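Side-chain contact in cystatin-2 (Ornithodoros moubata, PDB 3L0R), which inhibits a broad range of cysteine proteases, among them mammalian cathepsins B, C, H, L and S, as a secreted salivary protein of a soft tick: residues 30-33 with 34-38. Residues are numbered along the deposited sequence; the frame is centred on the assembly and turned at random.
Sequences EGRE and FYDTV
R32 and D36 form a side-on salt bridge in which one carboxylate oxygen takes both bonds: D36 OD2 lies 3.0 Å from R32 NE and 3.1 Å from R32 NH2. That oxygen sits 3° out of the guanidinium plane, yet the carboxylate is turned 73° against it; NE meets OD2 from above the carboxylate plane, NH2 nearly along the C-O axis. A water 2.8 Å from D36 OD2 donates to it and bonds weakly to R32 NH2. At the far end of the guanidinium, R32 NH1 reaches E30 O at 2.7 Å, in the carbonyl plane. The bridge joins the loop after helix 15-25 to the start of strand 34-48, in the cystatin fold, where an antiparallel sheet wraps round that helix; D36 also touches T25 on it. Replacing R32 by a methionine would probably leave the D36 carboxylate without its charged mate and E30 O without this donor. Nonpolar contact comes from E33 and F34, which run side by side. With CG anti to the backbone N (chi1 -179°), the extended E33 chain lays CG 3.6 Å from F34 CE2, while OE2 pairs with K66 and the ring makes a cation-pi contact with K80.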
loop_
_atom_site.group_PDB
_atom_site.type_symbol
_atom_site.label_atom_id
_atom_site.label_comp_id
_atom_site.label_asym_id
_atom_site.label_seq_id
_atom_site.Cartn_x
_atom_site.Cartn_y
_atom_site.Cartn_z
ATOM N N GLU A 30 -5.513 -12.432 -3.780
ATOM C CA GLU A 30 -5.273 -13.834 -4.066
ATOM C C GLU A 30 -5.203 -14.664 -2.771
ATOM O O GLU A 30 -4.491 -14.308 -1.843
ATOM C CB GLU A 30 -3.981 -13.951 -4.895
ATOM C CG GLU A 30 -3.632 -15.349 -5.412
ATOM C CD GLU A 30 -2.244 -15.417 -6.083
ATOM O OE1 GLU A 30 -1.652 -14.335 -6.361
ATOM O OE2 GLU A 30 -1.746 -16.550 -6.337
ATOM N N GLY A 31 -5.974 -15.755 -2.724
ATOM C CA GLY A 31 -5.908 -16.748 -1.647
ATOM C C GLY A 31 -6.299 -16.267 -0.258
ATOM O O GLY A 31 -5.771 -16.772 0.749
ATOM N N ARG A 32 -7.218 -15.294 -0.207
ATOM C CA ARG A 32 -7.716 -14.718 1.047
ATOM C C ARG A 32 -9.225 -14.649 1.032
ATOM O O ARG A 32 -9.839 -14.422 -0.009
ATOM C CB ARG A 32 -7.281 -13.268 1.203
ATOM C CG ARG A 32 -5.859 -13.019 1.212
ATOM C CD ARG A 32 -5.611 -11.708 0.543
ATOM N NE ARG A 32 -4.308 -11.202 0.956
ATOM C CZ ARG A 32 -3.140 -11.536 0.416
ATOM N NH1 ARG A 32 -3.064 -12.380 -0.604
ATOM N NH2 ARG A 32 -2.040 -11.005 0.913
ATOM N N GLU A 33 -9.799 -14.771 2.218
ATOM C CA GLU A 33 -11.217 -14.536 2.434
ATOM C C GLU A 33 -11.473 -13.026 2.635
ATOM O O GLU A 33 -12.489 -12.499 2.196
ATOM C CB GLU A 33 -11.646 -15.348 3.656
ATOM C CG GLU A 33 -13.109 -15.272 4.056
ATOM C CD GLU A 33 -13.404 -16.109 5.291
ATOM O OE1 GLU A 33 -12.464 -16.396 6.065
ATOM O OE2 GLU A 33 -14.571 -16.473 5.496
ATOM N N PHE A 34 -10.528 -12.335 3.271
ATOM C CA PHE A 34 -10.706 -10.927 3.632
ATOM C C PHE A 34 -9.671 -10.043 2.993
ATOM O O PHE A 34 -8.540 -10.471 2.756
ATOM C CB PHE A 34 -10.618 -10.737 5.151
ATOM C CG PHE A 34 -11.679 -11.460 5.900
ATOM C CD1 PHE A 34 -12.904 -10.842 6.162
ATOM C CD2 PHE A 34 -11.473 -12.771 6.333
ATOM C CE1 PHE A 34 -13.925 -11.514 6.861
ATOM C CE2 PHE A 34 -12.479 -13.455 7.041
ATOM C CZ PHE A 34 -13.715 -12.824 7.303
ATOM N N TYR A 35 -10.050 -8.797 2.741
ATOM C CA TYR A 35 -9.063 -7.801 2.400
ATOM C C TYR A 35 -8.110 -7.646 3.565
ATOM O O TYR A 35 -8.526 -7.668 4.739
ATOM C CB TYR A 35 -9.703 -6.444 2.102
ATOM C CG TYR A 35 -10.485 -6.379 0.812
ATOM C CD1 TYR A 35 -9.834 -6.263 -0.418
ATOM C CD2 TYR A 35 -11.881 -6.396 0.824
ATOM C CE1 TYR A 35 -10.574 -6.185 -1.637
ATOM C CE2 TYR A 35 -12.621 -6.322 -0.364
ATOM C CZ TYR A 35 -11.964 -6.220 -1.587
ATOM O OH TYR A 35 -12.705 -6.136 -2.735
ATOM N N ASP A 36 -6.832 -7.499 3.242
ATOM C CA ASP A 36 -5.874 -6.987 4.214
ATOM C C ASP A 36 -5.998 -5.473 4.191
ATOM O O ASP A 36 -6.447 -4.877 3.189
ATOM C CB ASP A 36 -4.439 -7.397 3.865
ATOM C CG ASP A 36 -4.184 -8.881 4.045
ATOM O OD1 ASP A 36 -4.747 -9.516 4.970
ATOM O OD2 ASP A 36 -3.394 -9.416 3.245
ATOM N N THR A 37 -5.599 -4.843 5.287
ATOM C CA THR A 37 -5.606 -3.390 5.334
ATOM C C THR A 37 -4.322 -2.846 5.955
ATOM O O THR A 37 -3.501 -3.594 6.496
ATOM C CB THR A 37 -6.877 -2.849 6.069
ATOM O OG1 THR A 37 -6.947 -1.427 5.917
ATOM C CG2 THR A 37 -6.862 -3.226 7.562
ATOM N N VAL A 38 -4.174 -1.532 5.885
ATOM C CA VAL A 38 -3.016 -0.861 6.421
ATOM C C VAL A 38 -3.212 -0.487 7.889
ATOM O O VAL A 38 -4.225 0.097 8.259
ATOM C CB VAL A 38 -2.672 0.389 5.592
ATOM C CG1 VAL A 38 -1.437 1.094 6.163
ATOM C CG2 VAL A 38 -2.432 0.006 4.165
HETATM O O HOH W 1 -1.247 -8.558 1.690
#